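Local atomic coordinates of hypothetical protein Rv2827c (Mycobacterium tuberculosis, PDB entry 1ZEL), a protein that is of unknown function but probably binds DNA through a winged-helix domain and carries a domain related to the AbiEi antitoxin family. Residues A[16-21]-A[56-61]; A[88-93]-A[176-181]; A[234-239]-A[262-267]. All blocks are in the same frame, centred on the assembly; numbering follows the deposited sequence. Where two conformers were deposited one is given.

Contact 1 (A[16-21]-A[56-61]); sequences TWASRV and RELRRI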
loop_
_atom_site.group_PDB
_atom_site.type_symbol
_atom_site.label_atom_id
_atom_site.label_comp_id
_atom_site.label_asym_id
_atom_site.label_seq_id
_atom_site.Cartn_x
_atom_site.Cartn_y
_atom_site.Cartn_z
ATOM N N THR A 16 -36.416 -16.745 0.332
ATOM C CA THR A 16 -37.116 -16.285 1.522
ATOM C C THR A 16 -36.362 -16.568 2.818
ATOM O O THR A 16 -36.345 -15.722 3.706
ATOM C CB THR A 16 -38.557 -16.825 1.548
ATOM O OG1 THR A 16 -39.177 -16.525 0.287
ATOM C CG2 THR A 16 -39.358 -16.181 2.640
ATOM N N TRP A 17 -35.713 -17.733 2.915
ATOM C CA TRP A 17 -34.925 -18.085 4.104
ATOM C C TRP A 17 -33.880 -17.026 4.410
ATOM O O TRP A 17 -33.576 -16.763 5.570
ATOM C CB TRP A 17 -34.293 -19.489 3.974
ATOM C CG TRP A 17 -33.145 -19.593 2.977
ATOM C CD1 TRP A 17 -33.205 -20.045 1.673
ATOM C CD2 TRP A 17 -31.781 -19.254 3.223
ATOM N NE1 TRP A 17 -31.956 -19.989 1.099
ATOM C CE2 TRP A 17 -31.066 -19.490 2.021
ATOM C CE3 TRP A 17 -31.089 -18.764 4.342
ATOM C CZ2 TRP A 17 -29.694 -19.267 1.911
ATOM C CZ3 TRP A 17 -29.719 -18.519 4.222
ATOM C CH2 TRP A 17 -29.036 -18.787 3.011
ATOM N N ALA A 18 -33.346 -16.406 3.357
ATOM C CA ALA A 18 -32.256 -15.424 3.468
ATOM C C ALA A 18 -32.735 -13.963 3.506
ATOM O O ALA A 18 -31.923 -13.042 3.537
ATOM C CB ALA A 18 -31.269 -15.618 2.306
ATOM N N SER A 19 -34.040 -13.740 3.462
ATOM C CA SER A 19 -34.560 -12.372 3.318
ATOM C C SER A 19 -34.056 -11.430 4.432
ATOM O O SER A 19 -33.522 -10.351 4.162
ATOM C CB SER A 19 -36.082 -12.412 3.323
ATOM O OG SER A 19 -36.612 -11.147 3.001
ATOM N N ARG A 20 -34.217 -11.839 5.696
ATOM C CA ARG A 20 -33.771 -11.003 6.801
ATOM C C ARG A 20 -32.260 -10.883 6.858
ATOM O O ARG A 20 -31.745 -9.837 7.241
ATOM C CB ARG A 20 -34.320 -11.496 8.147
ATOM C CG ARG A 20 -35.797 -11.319 8.258
ATOM C CD ARG A 20 -36.285 -11.453 9.692
ATOM N NE ARG A 20 -37.576 -10.790 9.810
ATOM C CZ ARG A 20 -38.703 -11.295 9.331
ATOM N NH1 ARG A 20 -38.690 -12.476 8.719
ATOM N NH2 ARG A 20 -39.838 -10.622 9.454
ATOM N N VAL A 21 -31.547 -11.938 6.460
ATOM C CA VAL A 21 -30.088 -11.904 6.473
ATOM C C VAL A 21 -29.590 -10.875 5.459
ATOM O O VAL A 21 -28.759 -10.003 5.781
ATOM C CB VAL A 21 -29.483 -13.270 6.152
ATOM C CG1 VAL A 21 -27.975 -13.204 6.218
ATOM C CG2 VAL A 21 -29.992 -14.305 7.131
ATOM N N ARG A 56 -22.462 -20.921 1.357
ATOM C CA ARG A 56 -22.249 -21.568 0.058
ATOM C C ARG A 56 -23.348 -21.130 -0.894
ATOM O O ARG A 56 -23.083 -20.763 -2.046
ATOM C CB ARG A 56 -22.324 -23.095 0.248
ATOM C CG ARG A 56 -21.491 -23.943 -0.679
ATOM C CD ARG A 56 -20.853 -25.122 0.095
ATOM N NE ARG A 56 -21.834 -25.885 0.873
ATOM C CZ ARG A 56 -21.607 -26.384 2.084
ATOM N NH1 ARG A 56 -20.427 -26.209 2.675
ATOM N NH2 ARG A 56 -22.564 -27.055 2.713
ATOM N N GLU A 57 -24.593 -21.198 -0.425
ATOM C CA GLU A 57 -25.725 -20.769 -1.242
ATOM C C GLU A 57 -25.699 -19.269 -1.522
ATOM O O GLU A 57 -25.962 -18.833 -2.645
ATOM C CB GLU A 57 -27.057 -21.152 -0.608
ATOM C CG GLU A 57 -28.265 -20.801 -1.498
ATOM C CD GLU A 57 -29.558 -21.331 -0.937
ATOM O OE1 GLU A 57 -29.458 -22.236 -0.103
ATOM O OE2 GLU A 57 -30.657 -20.846 -1.308
ATOM N N LEU A 58 -25.390 -18.476 -0.509
ATOM C CA LEU A 58 -25.325 -17.028 -0.694
ATOM C C LEU A 58 -24.217 -16.635 -1.681
ATOM O O LEU A 58 -24.347 -15.639 -2.437
ATOM C CB LEU A 58 -25.154 -16.339 0.679
ATOM C CG LEU A 58 -26.433 -16.262 1.524
ATOM C CD1 LEU A 58 -26.125 -15.748 2.953
ATOM C CD2 LEU A 58 -27.538 -15.383 0.866
ATOM N N ARG A 59 -23.141 -17.430 -1.669
ATOM C CA ARG A 59 -22.032 -17.316 -2.613
ATOM C C ARG A 59 -22.526 -17.673 -4.022
ATOM O O ARG A 59 -22.288 -16.954 -5.005
ATOM C CB ARG A 59 -20.931 -18.305 -2.192
ATOM C CG ARG A 59 -19.518 -17.748 -2.106
ATOM C CD ARG A 59 -18.457 -18.832 -2.349
ATOM N NE ARG A 59 -18.556 -20.013 -1.476
ATOM C CZ ARG A 59 -18.090 -20.073 -0.226
ATOM N NH1 ARG A 59 -18.214 -21.196 0.483
ATOM N NH2 ARG A 59 -17.495 -19.010 0.311
ATOM N N ARG A 60 -23.210 -18.805 -4.112
ATOM C CA ARG A 60 -23.681 -19.306 -5.389
ATOM C C ARG A 60 -24.609 -18.304 -6.032
ATOM O O ARG A 60 -24.494 -18.021 -7.223
ATOM C CB ARG A 60 -24.387 -20.645 -5.209
ATOM C CG ARG A 60 -24.879 -21.247 -6.514
ATOM C CD ARG A 60 -25.687 -22.539 -6.286
ATOM N NE ARG A 60 -26.989 -22.301 -5.641
ATOM C CZ ARG A 60 -28.074 -21.824 -6.256
ATOM N NH1 ARG A 60 -28.043 -21.500 -7.541
ATOM N NH2 ARG A 60 -29.197 -21.655 -5.574
ATOM N N ILE A 61 -25.506 -17.734 -5.243
ATOM C CA ILE A 61 -26.471 -16.805 -5.810
ATOM C C ILE A 61 -25.969 -15.366 -5.909
ATOM O O ILE A 61 -26.610 -14.546 -6.560
ATOM C CB ILE A 61 -27.884 -16.906 -5.164
ATOM C CG1 ILE A 61 -27.903 -16.405 -3.736
ATOM C CG2 ILE A 61 -28.411 -18.331 -5.232
ATOM C CD1 ILE A 61 -29.266 -16.571 -3.093
#

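Contact 2 (A[88-93]-A[176-181]); sequences LPLRSW and TGLPAL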
loop_
_atom_site.group_PDB
_atom_site.type_symbol
_atom_site.label_atom_id
_atom_site.label_comp_id
_atom_site.label_asym_id
_atom_site.label_seq_id
_atom_site.Cartn_x
_atom_site.Cartn_y
_atom_site.Cartn_z
ATOM N N LEU A 88 -9.832 -4.400 -0.541
ATOM C CA LEU A 88 -10.633 -5.361 0.205
ATOM C C LEU A 88 -9.831 -6.558 0.736
ATOM O O LEU A 88 -10.102 -7.023 1.841
ATOM C CB LEU A 88 -11.881 -5.813 -0.589
ATOM C CG LEU A 88 -13.175 -5.059 -0.329
ATOM C CD1 LEU A 88 -14.300 -5.528 -1.266
ATOM C CD2 LEU A 88 -13.615 -5.144 1.153
ATOM N N PRO A 89 -8.839 -7.068 -0.038
ATOM C CA PRO A 89 -7.962 -8.087 0.570
ATOM C C PRO A 89 -7.325 -7.672 1.912
ATOM O O PRO A 89 -7.235 -8.490 2.833
ATOM C CB PRO A 89 -6.874 -8.296 -0.492
ATOM C CG PRO A 89 -7.557 -7.916 -1.815
ATOM C CD PRO A 89 -8.519 -6.828 -1.471
ATOM N N LEU A 90 -6.877 -6.424 2.019
ATOM C CA LEU A 90 -6.266 -5.947 3.258
ATOM C C LEU A 90 -7.292 -5.694 4.353
ATOM O O LEU A 90 -7.053 -5.988 5.530
ATOM C CB LEU A 90 -5.436 -4.691 2.997
ATOM C CG LEU A 90 -4.186 -4.951 2.156
ATOM C CD1 LEU A 90 -3.528 -3.638 1.801
ATOM C CD2 LEU A 90 -3.202 -5.867 2.900
ATOM N N ARG A 91 -8.428 -5.113 3.982
ATOM C CA ARG A 91 -9.521 -4.967 4.941
ATOM C C ARG A 91 -9.984 -6.332 5.434
ATOM O O ARG A 91 -10.377 -6.458 6.588
ATOM C CB ARG A 91 -10.695 -4.203 4.321
ATOM C CG ARG A 91 -10.281 -2.835 3.752
ATOM C CD ARG A 91 -11.496 -1.999 3.426
ATOM N NE ARG A 91 -11.228 -1.081 2.320
ATOM C CZ ARG A 91 -10.627 0.107 2.446
ATOM N NH1 ARG A 91 -10.239 0.547 3.634
ATOM N NH2 ARG A 91 -10.424 0.865 1.372
ATOM N N SER A 92 -9.973 -7.352 4.578
ATOM C CA SER A 92 -10.353 -8.692 5.078
ATOM C C SER A 92 -9.375 -9.245 6.116
ATOM O O SER A 92 -9.765 -9.976 7.054
ATOM C CB SER A 92 -10.574 -9.688 3.932
ATOM O OG SER A 92 -9.387 -10.331 3.523
ATOM N N TRP A 93 -8.104 -8.903 5.957
ATOM C CA TRP A 93 -7.107 -9.215 6.971
ATOM C C TRP A 93 -7.382 -8.510 8.303
ATOM O O TRP A 93 -7.404 -9.166 9.365
ATOM C CB TRP A 93 -5.706 -8.920 6.430
ATOM C CG TRP A 93 -4.560 -9.440 7.307
ATOM C CD1 TRP A 93 -4.650 -10.231 8.409
ATOM C CD2 TRP A 93 -3.167 -9.218 7.079
ATOM N NE1 TRP A 93 -3.389 -10.496 8.912
ATOM C CE2 TRP A 93 -2.461 -9.884 8.101
ATOM C CE3 TRP A 93 -2.447 -8.521 6.098
ATOM C CZ2 TRP A 93 -1.062 -9.856 8.185
ATOM C CZ3 TRP A 93 -1.055 -8.506 6.173
ATOM C CH2 TRP A 93 -0.381 -9.153 7.213
ATOM N N THR A 176 -7.692 5.942 2.050
ATOM C CA THR A 176 -8.987 5.249 2.122
ATOM C C THR A 176 -9.234 4.579 3.461
ATOM O O THR A 176 -10.046 3.643 3.554
ATOM C CB THR A 176 -9.155 4.181 1.021
ATOM O OG1 THR A 176 -8.396 3.013 1.386
ATOM C CG2 THR A 176 -8.709 4.695 -0.333
ATOM N N GLY A 177 -8.508 5.021 4.484
ATOM C CA GLY A 177 -8.722 4.507 5.818
ATOM C C GLY A 177 -7.703 3.503 6.310
ATOM O O GLY A 177 -7.764 3.094 7.461
ATOM N N LEU A 178 -6.784 3.081 5.442
ATOM C CA LEU A 178 -5.752 2.133 5.857
ATOM C C LEU A 178 -4.503 2.900 6.235
ATOM O O LEU A 178 -4.328 4.013 5.760
ATOM C CB LEU A 178 -5.431 1.168 4.716
ATOM C CG LEU A 178 -6.565 0.233 4.313
ATOM C CD1 LEU A 178 -6.121 -0.461 3.057
ATOM C CD2 LEU A 178 -6.891 -0.779 5.416
ATOM N N PRO A 179 -3.639 2.301 7.068
ATOM C CA PRO A 179 -2.323 2.858 7.416
ATOM C C PRO A 179 -1.460 2.857 6.159
ATOM O O PRO A 179 -1.557 1.923 5.357
ATOM C CB PRO A 179 -1.755 1.852 8.415
ATOM C CG PRO A 179 -2.872 0.999 8.826
ATOM C CD PRO A 179 -3.872 0.999 7.722
ATOM N N ALA A 180 -0.683 3.927 5.955
ATOM C CA ALA A 180 0.140 4.064 4.761
ATOM C C ALA A 180 1.413 4.830 5.106
ATOM O O ALA A 180 1.424 5.706 6.000
ATOM C CB ALA A 180 -0.641 4.779 3.640
ATOM N N LEU A 181 2.484 4.492 4.392
ATOM C CA LEU A 181 3.768 5.140 4.567
ATOM C C LEU A 181 3.641 6.601 4.167
ATOM O O LEU A 181 2.913 6.929 3.217
ATOM C CB LEU A 181 4.826 4.501 3.657
ATOM C CG LEU A 181 5.248 3.058 3.961
ATOM C CD1 LEU A 181 6.468 2.693 3.101
ATOM C CD2 LEU A 181 5.495 2.825 5.452
#

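Contact 3 (A[234-239]-A[262-267]); sequences ASYLLD and TRFTTA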
loop_
_atom_site.group_PDB
_atom_site.type_symbol
_atom_site.label_atom_id
_atom_site.label_comp_id
_atom_site.label_asym_id
_atom_site.label_seq_id
_atom_site.Cartn_x
_atom_site.Cartn_y
_atom_site.Cartn_z
ATOM N N ALA A 234 19.129 7.805 -1.508
ATOM C CA ALA A 234 18.145 8.737 -0.936
ATOM C C ALA A 234 18.615 10.162 -1.107
ATOM O O ALA A 234 17.825 11.067 -1.394
ATOM C CB ALA A 234 17.920 8.436 0.559
ATOM N N SER A 235 19.914 10.364 -0.907
ATOM C CA SER A 235 20.492 11.691 -1.037
ATOM C C SER A 235 20.453 12.173 -2.477
ATOM O O SER A 235 20.170 13.354 -2.740
ATOM C CB SER A 235 21.910 11.735 -0.476
ATOM O OG SER A 235 21.896 11.319 0.869
ATOM N N TYR A 236 20.722 11.258 -3.410
ATOM C CA TYR A 236 20.589 11.540 -4.835
ATOM C C TYR A 236 19.143 11.873 -5.257
ATOM O O TYR A 236 18.923 12.696 -6.151
ATOM C CB TYR A 236 21.072 10.331 -5.637
ATOM C CG TYR A 236 21.020 10.547 -7.124
ATOM C CD1 TYR A 236 21.881 11.446 -7.742
ATOM C CD2 TYR A 236 20.121 9.840 -7.921
ATOM C CE1 TYR A 236 21.853 11.650 -9.118
ATOM C CE2 TYR A 236 20.083 10.045 -9.303
ATOM C CZ TYR A 236 20.945 10.950 -9.890
ATOM O OH TYR A 236 20.913 11.140 -11.254
ATOM N N LEU A 237 18.161 11.217 -4.639
ATOM C CA LEU A 237 16.745 11.592 -4.858
ATOM C C LEU A 237 16.462 13.033 -4.401
ATOM O O LEU A 237 15.786 13.802 -5.105
ATOM C CB LEU A 237 15.783 10.566 -4.195
ATOM C CG LEU A 237 15.718 9.175 -4.886
ATOM C CD1 LEU A 237 14.863 8.207 -4.063
ATOM C CD2 LEU A 237 15.192 9.232 -6.334
ATOM N N LEU A 238 17.024 13.439 -3.265
ATOM C CA LEU A 238 16.881 14.839 -2.854
ATOM C C LEU A 238 17.437 15.772 -3.914
ATOM O O LEU A 238 16.804 16.769 -4.246
ATOM C CB LEU A 238 17.534 15.123 -1.503
ATOM C CG LEU A 238 16.911 14.468 -0.261
ATOM C CD1 LEU A 238 17.496 15.028 1.025
ATOM C CD2 LEU A 238 15.414 14.619 -0.251
ATOM N N ASP A 239 18.626 15.428 -4.420
ATOM C CA ASP A 239 19.321 16.197 -5.449
ATOM C C ASP A 239 18.442 16.284 -6.692
ATOM O O ASP A 239 18.181 17.369 -7.209
ATOM C CB ASP A 239 20.668 15.504 -5.758
ATOM C CG ASP A 239 21.632 16.392 -6.543
ATOM O OD1 ASP A 239 21.359 16.643 -7.715
ATOM O OD2 ASP A 239 22.657 16.837 -5.970
ATOM N N THR A 262 27.780 3.004 -5.925
ATOM C CA THR A 262 26.525 2.267 -5.987
ATOM C C THR A 262 25.784 2.554 -7.278
ATOM O O THR A 262 25.961 3.626 -7.865
ATOM C CB THR A 262 25.605 2.594 -4.768
ATOM O OG1 THR A 262 24.604 1.575 -4.652
ATOM C CG2 THR A 262 24.929 3.952 -4.960
ATOM N N ARG A 263 24.984 1.587 -7.736
ATOM C CA ARG A 263 24.134 1.792 -8.905
ATOM C C ARG A 263 22.711 2.077 -8.454
ATOM O O ARG A 263 22.233 1.494 -7.485
ATOM C CB ARG A 263 24.156 0.564 -9.821
ATOM C CG ARG A 263 25.410 0.411 -10.662
ATOM C CD ARG A 263 25.322 -0.852 -11.536
ATOM N NE ARG A 263 26.527 -1.094 -12.333
ATOM C CZ ARG A 263 27.386 -2.097 -12.133
ATOM N NH1 ARG A 263 27.195 -2.976 -11.153
ATOM N NH2 ARG A 263 28.441 -2.234 -12.930
ATOM N N PHE A 264 22.051 2.987 -9.156
ATOM C CA PHE A 264 20.654 3.277 -8.936
ATOM C C PHE A 264 19.977 2.615 -10.103
ATOM O O PHE A 264 20.028 3.121 -11.210
ATOM C CB PHE A 264 20.365 4.788 -8.934
ATOM C CG PHE A 264 19.127 5.156 -8.142
ATOM C CD1 PHE A 264 19.093 6.292 -7.363
ATOM C CD2 PHE A 264 18.001 4.329 -8.160
ATOM C CE1 PHE A 264 17.951 6.609 -6.611
ATOM C CE2 PHE A 264 16.867 4.639 -7.411
ATOM C CZ PHE A 264 16.852 5.772 -6.631
ATOM N N THR A 265 19.395 1.448 -9.860
ATOM C CA THR A 265 18.878 0.607 -10.928
ATOM C C THR A 265 17.833 -0.351 -10.345
ATOM O O THR A 265 17.915 -0.713 -9.175
ATOM C CB THR A 265 20.010 -0.214 -11.624
ATOM O OG1 THR A 265 19.479 -0.864 -12.789
ATOM C CG2 THR A 265 20.603 -1.287 -10.683
ATOM N N THR A 266 16.865 -0.768 -11.161
ATOM C CA THR A 266 15.927 -1.813 -10.731
ATOM C C THR A 266 16.412 -3.199 -11.158
ATOM O O THR A 266 15.912 -4.237 -10.677
ATOM C CB THR A 266 14.502 -1.573 -11.256
ATOM O OG1 THR A 266 14.549 -1.305 -12.658
ATOM C CG2 THR A 266 13.878 -0.387 -10.557
ATOM N N ALA A 267 17.392 -3.196 -12.063
ATOM C CA ALA A 267 18.037 -4.392 -12.584
ATOM C C ALA A 267 19.142 -3.899 -13.510
ATOM O O ALA A 267 18.866 -3.372 -14.591
ATOM C CB ALA A 267 17.028 -5.293 -13.355
#

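Contact 1 (A[16-21]-A[56-61])
The polar part of this contact is one bond between Trp17 and Glu57. The indole N-H of Trp17 points at the carboxylate, with NE1 2.9 Å from Glu57 OE2 and an N-H...O angle of 158°. Glu57 has two conformers, and this bond may hold in one alone. OE2 lies in the plane of the indole, at the edge of the ring. The carboxylate plane is turned 66° from that of the ring, and the N-H comes to OE2 from above the carboxylate plane. The extended Glu57 chain, with CG anti to the backbone N (chi1 -176°), carries the acid to the indole. Its other oxygen, OE1, forms a salt bridge with Arg49. Arg49 also makes a cation-pi contact with Trp17, and the three side chains form one cluster.

The apolar part is centred on Leu58. Trp17 CH2 is 3.9 Å from Leu58 CG. Ala18 CB is 4.0 Å from the Leu58 CD2 methyl. Trp17 also touches Leu42 of helix 35-44, and Leu58 touches Leu64 of strand 64-66.

The contact thus joins the segment leading into helix 19-28 to helix 51-61. Such a join is consistent with a winged-helix, helix-turn-helix domain in the N-terminal part.

Contact 2 (A[88-93]-A[176-181])
Arg91 NH2 donates to Thr176 OG1 at 3.0 Å, the shortest polar bond between the two segments. The N-H...O angle is 154°. The second terminal nitrogen, NH1, donates to the backbone oxygen Thr176 O at 3.1 Å, coming from above the carbonyl plane and less straight, at 145°. The guanidinium thus grips one residue end-on with two nitrogens, one to the hydroxyl and one to the carbonyl. With Thr176 OG1 between backbone N and carbonyl carbon (chi1 77°), hydroxyl and carbonyl face one side, and the guanidinium end meets both. NE of Arg91 is held by a salt bridge to Asp85, which probably helps to fix the rotation of the guanidinium.

The contact joins the helix 88-96 to the loop that leads into helix 183-192, both within the AbiEi antitoxin C-terminal family region. On the loop, Pro179 and Leu181 make backbone bonds with Leu104 of strand 103-104.

Leu178 supplies the apolar side. Its CD1 methyl lies over one face of the guanidinium, and its CG is 3.7 Å from Arg91 NH1. The same methyl is 4.3 Å from Leu90 CB. Leu90 and Leu178 both also rest on Leu104, and Leu90 reaches Ile124 and Ile126 of strand 124-127.

Contact 3 (A[234-239]-A[262-267])
Tyr236 is the first residue of 234-239 to meet Phe264 of the facing strand. Its CD2 is 3.7 Å from Phe264 CD1 and 4.1 Å from Phe264 CE1. The two side chains run at a slant to each other, and the tyrosine touches through CD2. Tyr236 CG is anti to the backbone N (chi1 -178°), which sends the ring out from the helix toward the strand. The phenol OH is hydrogen-bonded to Asp285, on the neighbouring strand 283-285.

Leu237 comes next. It crosses Phe264 at about a right angle, and its branch point and methyls meet the outer end of the ring. Leu237 CG is 3.8 Å from Phe264 CE1 and lies at the ring edge, near the ring plane. Leu237 CD2 is 3.8 Å from both Phe264 CE1 and Phe264 CZ. The other methyl, CD1, is 4.1 Å from Phe264 CZ. Leu237 also packs on Leu187 and Ile190 of helix 183-192.

Phe264 is thus the one residue of its segment that 234-239 touches. Its backbone is bonded to Val284 and Glu286, where strand 262-264 runs parallel to 283-285 at the border of a three-stranded mixed sheet, and Arg233 of helix 228-240 hydrogen-bonds the strand backbone at Arg263 O.

No hydrogen bond crosses between the two segments. All three touching side chains are buried, which implies that between these two segments the contact is made by apolar and van der Waals packing.

The three contacts come in series along the chain. Contact 2 lies nearest the middle, its centre about 8 Å from that of the chain. Contacts 1 and 3 lie on opposite sides of the chain's centre, their centres about 54 Å apart. Contact 2 is about 28 Å from contact 1 and about 29 Å from contact 3, centre to centre, and none of them touch. Helix 183-192 relates the later two: the loop of contact 2 leads into it, and Leu237 of contact 3 packs on it. Contact 1 belongs to the N-terminal helices. The spread suits an elongated protein with a probable DNA-binding N-terminal end and a larger part that includes the AbiEi antitoxin family region.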